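Local structure of core protein VP4 (Bluetongue virus, 2JHP) at residues I150-L159 / R385-N396. The protein caps viral messenger RNA inside the virus core, working as a multifunctional RNA-capping enzyme that binds S-adenosyl-L-homocysteine and guanine. Residues are numbered along the deposited sequence; the frame is centred on the assembly and turned at random.
With SAH (S-adenosyl-L-homocysteine), chain B; GUN (guanine), chain D.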
loop_
_atom_site.group_PDB
_atom_site.type_symbol
_atom_site.label_atom_id
_atom_site.label_comp_id
_atom_site.label_asym_id
_atom_site.label_seq_id
_atom_site.Cartn_x
_atom_site.Cartn_y
_atom_site.Cartn_z
ATOM N N ILE A 150 -7.947 9.288 5.478
ATOM C CA ILE A 150 -7.116 8.891 4.344
ATOM C C ILE A 150 -6.730 10.091 3.477
ATOM O O ILE A 150 -7.587 10.715 2.839
ATOM C CB ILE A 150 -7.828 7.822 3.472
ATOM C CG1 ILE A 150 -8.302 6.613 4.304
ATOM C CG2 ILE A 150 -6.961 7.423 2.288
ATOM C CD1 ILE A 150 -7.252 5.945 5.217
ATOM N N TYR A 151 -5.432 10.393 3.465
ATOM C CA TYR A 151 -4.861 11.493 2.699
ATOM C C TYR A 151 -3.917 11.010 1.614
ATOM O O TYR A 151 -3.401 9.885 1.647
ATOM C CB TYR A 151 -4.059 12.423 3.598
ATOM C CG TYR A 151 -4.787 12.932 4.823
ATOM C CD1 TYR A 151 -4.512 12.409 6.094
ATOM C CD2 TYR A 151 -5.731 13.955 4.731
ATOM C CE1 TYR A 151 -5.167 12.885 7.231
ATOM C CE2 TYR A 151 -6.386 14.428 5.885
ATOM C CZ TYR A 151 -6.095 13.884 7.109
ATOM O OH TYR A 151 -6.749 14.362 8.201
ATOM N N GLY A 152 -3.672 11.901 0.664
ATOM C CA GLY A 152 -2.806 11.623 -0.476
ATOM C C GLY A 152 -2.831 12.749 -1.488
ATOM O O GLY A 152 -3.432 13.806 -1.259
ATOM N N MET A 153 -2.156 12.515 -2.607
ATOM C CA MET A 153 -2.218 13.407 -3.765
ATOM C C MET A 153 -2.338 12.540 -5.022
ATOM O O MET A 153 -1.391 12.406 -5.793
ATOM C CB MET A 153 -0.994 14.325 -3.811
ATOM C CG MET A 153 -0.737 15.045 -2.510
ATOM S SD MET A 153 0.374 16.422 -2.675
ATOM C CE MET A 153 -0.782 17.743 -3.051
ATOM N N PRO A 154 -3.504 11.903 -5.198
ATOM C CA PRO A 154 -3.682 10.983 -6.313
ATOM C C PRO A 154 -3.849 11.727 -7.623
ATOM O O PRO A 154 -4.210 12.905 -7.612
ATOM C CB PRO A 154 -4.962 10.229 -5.941
ATOM C CG PRO A 154 -5.713 11.167 -5.081
ATOM C CD PRO A 154 -4.711 11.989 -4.349
ATOM N N GLU A 155 -3.577 11.029 -8.732
ATOM C CA GLU A 155 -3.592 11.601 -10.080
ATOM C C GLU A 155 -5.013 12.020 -10.394
ATOM O O GLU A 155 -5.912 11.197 -10.434
ATOM C CB GLU A 155 -3.083 10.576 -11.107
ATOM C CG GLU A 155 -2.097 11.152 -12.143
ATOM C CD GLU A 155 -1.946 10.295 -13.429
ATOM O OE1 GLU A 155 -2.015 9.042 -13.356
ATOM O OE2 GLU A 155 -1.743 10.883 -14.520
ATOM N N ILE A 156 -5.209 13.316 -10.585
ATOM C CA ILE A 156 -6.537 13.896 -10.793
ATOM C C ILE A 156 -7.172 13.459 -12.124
ATOM O O ILE A 156 -6.525 13.541 -13.164
ATOM C CB ILE A 156 -6.477 15.439 -10.686
ATOM C CG1 ILE A 156 -6.158 15.863 -9.243
ATOM C CG2 ILE A 156 -7.778 16.065 -11.137
ATOM C CD1 ILE A 156 -6.102 17.364 -9.038
ATOM N N PRO A 157 -8.435 12.971 -12.085
ATOM C CA PRO A 157 -9.158 12.551 -13.297
ATOM C C PRO A 157 -9.547 13.728 -14.163
ATOM O O PRO A 157 -9.449 14.875 -13.708
ATOM C CB PRO A 157 -10.442 11.920 -12.742
ATOM C CG PRO A 157 -10.638 12.574 -11.400
ATOM C CD PRO A 157 -9.250 12.775 -10.863
ATOM N N PRO A 158 -9.964 13.455 -15.418
ATOM C CA PRO A 158 -10.655 14.407 -16.284
ATOM C C PRO A 158 -11.895 14.979 -15.613
ATOM O O PRO A 158 -12.760 14.225 -15.179
ATOM C CB PRO A 158 -11.096 13.547 -17.467
ATOM C CG PRO A 158 -10.140 12.427 -17.493
ATOM C CD PRO A 158 -9.718 12.170 -16.095
ATOM N N LEU A 159 -11.976 16.303 -15.541
ATOM C CA LEU A 159 -13.112 16.982 -14.929
ATOM C C LEU A 159 -13.554 18.142 -15.789
ATOM O O LEU A 159 -12.914 18.459 -16.793
ATOM C CB LEU A 159 -12.727 17.536 -13.561
ATOM C CG LEU A 159 -11.945 16.613 -12.649
ATOM C CD1 LEU A 159 -11.273 17.401 -11.493
ATOM C CD2 LEU A 159 -12.840 15.491 -12.098
ATOM N N ARG A 385 -9.281 6.554 -10.549
ATOM C CA ARG A 385 -8.999 7.972 -10.349
ATOM C C ARG A 385 -10.180 8.802 -9.839
ATOM O O ARG A 385 -9.984 9.774 -9.107
ATOM C CB ARG A 385 -8.508 8.591 -11.649
ATOM C CG ARG A 385 -7.076 8.289 -11.993
ATOM C CD ARG A 385 -6.594 9.353 -12.948
ATOM N NE ARG A 385 -5.619 8.864 -13.918
ATOM C CZ ARG A 385 -5.275 9.530 -15.015
ATOM N NH1 ARG A 385 -5.835 10.711 -15.273
ATOM N NH2 ARG A 385 -4.379 9.020 -15.850
ATOM N N LEU A 386 -11.393 8.445 -10.253
ATOM C CA LEU A 386 -12.586 9.106 -9.752
ATOM C C LEU A 386 -12.733 8.759 -8.263
ATOM O O LEU A 386 -12.849 9.632 -7.413
ATOM C CB LEU A 386 -13.829 8.677 -10.555
ATOM C CG LEU A 386 -14.041 9.157 -11.999
ATOM C CD1 LEU A 386 -15.203 8.420 -12.661
ATOM C CD2 LEU A 386 -14.300 10.654 -12.066
ATOM N N PHE A 387 -12.709 7.470 -7.972
ATOM C CA PHE A 387 -12.768 6.959 -6.622
ATOM C C PHE A 387 -11.816 7.702 -5.690
ATOM O O PHE A 387 -12.240 8.218 -4.656
ATOM C CB PHE A 387 -12.425 5.460 -6.636
ATOM C CG PHE A 387 -12.718 4.756 -5.347
ATOM C CD1 PHE A 387 -13.981 4.813 -4.784
ATOM C CD2 PHE A 387 -11.735 4.001 -4.717
ATOM C CE1 PHE A 387 -14.259 4.158 -3.608
ATOM C CE2 PHE A 387 -12.005 3.318 -3.540
ATOM C CZ PHE A 387 -13.274 3.395 -2.983
ATOM N N GLU A 388 -10.537 7.756 -6.071
ATOM C CA GLU A 388 -9.491 8.380 -5.261
ATOM C C GLU A 388 -9.681 9.888 -5.114
ATOM O O GLU A 388 -9.348 10.478 -4.080
ATOM C CB GLU A 388 -8.121 8.111 -5.868
ATOM C CG GLU A 388 -7.685 6.634 -5.829
ATOM C CD GLU A 388 -6.507 6.318 -6.755
ATOM O OE1 GLU A 388 -6.170 7.156 -7.627
ATOM O OE2 GLU A 388 -5.913 5.222 -6.604
ATOM N N HIS A 389 -10.220 10.517 -6.151
ATOM C CA HIS A 389 -10.361 11.947 -6.131
ATOM C C HIS A 389 -11.525 12.378 -5.257
ATOM O O HIS A 389 -11.459 13.405 -4.572
ATOM C CB HIS A 389 -10.492 12.520 -7.539
ATOM C CG HIS A 389 -10.442 14.013 -7.565
ATOM N ND1 HIS A 389 -11.497 14.785 -7.999
ATOM C CD2 HIS A 389 -9.489 14.878 -7.141
ATOM C CE1 HIS A 389 -11.183 16.062 -7.877
ATOM N NE2 HIS A 389 -9.973 16.146 -7.352
ATOM N N LEU A 390 -12.591 11.595 -5.283
ATOM C CA LEU A 390 -13.777 11.923 -4.521
ATOM C C LEU A 390 -13.585 11.683 -3.018
ATOM O O LEU A 390 -14.100 12.453 -2.196
ATOM C CB LEU A 390 -14.997 11.164 -5.055
ATOM C CG LEU A 390 -15.469 11.548 -6.474
ATOM C CD1 LEU A 390 -16.661 10.722 -6.895
ATOM C CD2 LEU A 390 -15.798 13.041 -6.626
ATOM N N HIS A 391 -12.805 10.657 -2.674
ATOM C CA HIS A 391 -12.834 10.088 -1.336
ATOM C C HIS A 391 -11.538 10.209 -0.533
ATOM O O HIS A 391 -11.460 9.679 0.571
ATOM C CB HIS A 391 -13.282 8.609 -1.407
ATOM C CG HIS A 391 -14.610 8.416 -2.069
ATOM N ND1 HIS A 391 -15.763 8.995 -1.593
ATOM C CD2 HIS A 391 -14.968 7.712 -3.167
ATOM C CE1 HIS A 391 -16.774 8.662 -2.373
ATOM N NE2 HIS A 391 -16.318 7.881 -3.334
ATOM N N ILE A 392 -10.530 10.881 -1.084
ATOM C CA ILE A 392 -9.262 11.105 -0.374
ATOM C C ILE A 392 -9.072 12.602 -0.175
ATOM O O ILE A 392 -9.251 13.396 -1.104
ATOM C CB ILE A 392 -8.045 10.555 -1.169
ATOM C CG1 ILE A 392 -8.014 9.029 -1.139
ATOM C CG2 ILE A 392 -6.725 11.127 -0.647
ATOM C CD1 ILE A 392 -7.150 8.397 -2.228
ATOM N N VAL A 393 -8.716 12.994 1.040
ATOM C CA VAL A 393 -8.363 14.382 1.279
ATOM C C VAL A 393 -6.991 14.657 0.680
ATOM O O VAL A 393 -6.005 13.997 1.001
ATOM C CB VAL A 393 -8.383 14.756 2.780
ATOM C CG1 VAL A 393 -8.256 16.271 2.938
ATOM C CG2 VAL A 393 -9.668 14.260 3.430
ATOM N N ARG A 394 -6.963 15.631 -0.223
ATOM C CA ARG A 394 -5.734 16.047 -0.912
ATOM C C ARG A 394 -4.884 16.851 0.079
ATOM O O ARG A 394 -5.300 17.915 0.519
ATOM C CB ARG A 394 -6.089 16.847 -2.184
ATOM C CG ARG A 394 -4.911 17.092 -3.103
ATOM C CD ARG A 394 -5.301 17.382 -4.524
ATOM N NE ARG A 394 -4.110 17.405 -5.372
ATOM C CZ ARG A 394 -3.613 16.351 -6.020
ATOM N NH1 ARG A 394 -4.205 15.162 -5.933
ATOM N NH2 ARG A 394 -2.522 16.487 -6.760
ATOM N N LYS A 395 -3.724 16.298 0.447
ATOM C CA LYS A 395 -2.800 16.881 1.434
ATOM C C LYS A 395 -1.398 16.333 1.207
ATOM O O LYS A 395 -1.230 15.134 0.980
ATOM C CB LYS A 395 -3.229 16.483 2.853
ATOM C CG LYS A 395 -3.179 17.590 3.892
ATOM C CD LYS A 395 -4.535 18.274 3.985
ATOM C CE LYS A 395 -4.662 19.143 5.225
ATOM N NZ LYS A 395 -6.089 19.486 5.487
ATOM N N ASN A 396 -0.391 17.199 1.274
ATOM C CA ASN A 396 0.999 16.768 1.161
ATOM C C ASN A 396 1.534 16.284 2.508
ATOM O O ASN A 396 1.709 17.068 3.449
ATOM C CB ASN A 396 1.889 17.885 0.592
ATOM C CG ASN A 396 3.310 17.405 0.241
ATOM O OD1 ASN A 396 3.849 16.468 0.854
ATOM N ND2 ASN A 396 3.924 18.059 -0.748
HETATM N N SAH B . 0.494 4.630 0.422
HETATM C CA SAH B . -0.137 3.622 -0.487
HETATM C CB SAH B . 0.108 3.855 -1.981
HETATM C CG SAH B . 1.340 4.610 -2.444
HETATM S SD SAH B . 1.199 5.036 -4.201
HETATM C C SAH B . 0.196 2.190 -0.102
HETATM O O SAH B . 0.198 1.846 1.083
HETATM O OXT SAH B . 0.435 1.339 -0.959
HETATM C "C5'" SAH B . 2.042 6.613 -3.889
HETATM C "C4'" SAH B . 1.093 7.799 -3.859
HETATM O "O4'" SAH B . 1.558 8.791 -2.966
HETATM C "C3'" SAH B . 0.943 8.462 -5.226
HETATM O "O3'" SAH B . -0.436 8.754 -5.386
HETATM C "C2'" SAH B . 1.720 9.764 -5.102
HETATM O "O2'" SAH B . 1.160 10.811 -5.848
HETATM C "C1'" SAH B . 1.594 10.061 -3.609
HETATM N N9 SAH B . 2.676 10.931 -3.096
HETATM C C8 SAH B . 4.000 10.932 -3.468
HETATM N N7 SAH B . 4.650 11.891 -2.759
HETATM C C5 SAH B . 3.763 12.505 -1.940
HETATM C C6 SAH B . 3.884 13.536 -1.005
HETATM N N6 SAH B . 5.064 14.111 -0.788
HETATM N N1 SAH B . 2.776 13.956 -0.291
HETATM C C2 SAH B . 1.549 13.353 -0.504
HETATM N N3 SAH B . 1.424 12.331 -1.429
HETATM C C4 SAH B . 2.512 11.910 -2.140
HETATM N N9 GUN D . -10.148 0.632 -8.185
HETATM C C8 GUN D . -9.595 -0.178 -7.279
HETATM N N7 GUN D . -10.464 -0.404 -6.292
HETATM C C5 GUN D . -11.580 0.261 -6.571
HETATM C C6 GUN D . -12.795 0.382 -5.903
HETATM O O6 GUN D . -12.983 -0.201 -4.833
HETATM N N1 GUN D . -13.799 1.177 -6.481
HETATM C C2 GUN D . -13.523 1.824 -7.710
HETATM N N2 GUN D . -14.444 2.584 -8.272
HETATM N N3 GUN D . -12.338 1.682 -8.333
HETATM C C4 GUN D . -11.377 0.920 -7.785
HETATM O O HOH W 1 -3.878 8.116 -8.111
#
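R394 NH1 donates to P154 O at 2.8 Å, with an N-H...O angle of 145° and the oxygen 17° out of the guanidinium plane. The guanidinium is sandwiched: I156 CD1 sits over the centre of one face, 4.0 Å above it, and M153 CB lies against the opposite face, toward its rim. With CG anti to the backbone N (chi1 -169°) and the chain extended to NE, R394 reaches from strand 393-394 to the loop at P154. V393 N to I150 O (3.1 Å), G152 N to V393 O (3.2 Å) and K395 N to G152 O (3.0 Å) form a parallel ladder that places strand 393-394 at the edge of the mixed seven-stranded sheet, whose 3-2-1-4-5-7-6 order is that of Rossmann-like methyltransferases. The ladder's end opens onto the S-adenosyl-L-homocysteine pocket: M153 O accepts a hydrogen bond from the ligand O2' at 3.0 Å, and N396 OD1 accepts from the adenine N6. P157 CD packs 3.6 Å from CB of H389 on helix 380-391. E155 OE1 pairs with R385 NH2 at 3.4 Å from over a guanidinium face, a purely electrostatic bridge. One water accepts from E155 N; E388 OE2 accepts from A137 N and salt-bridges K384 NZ.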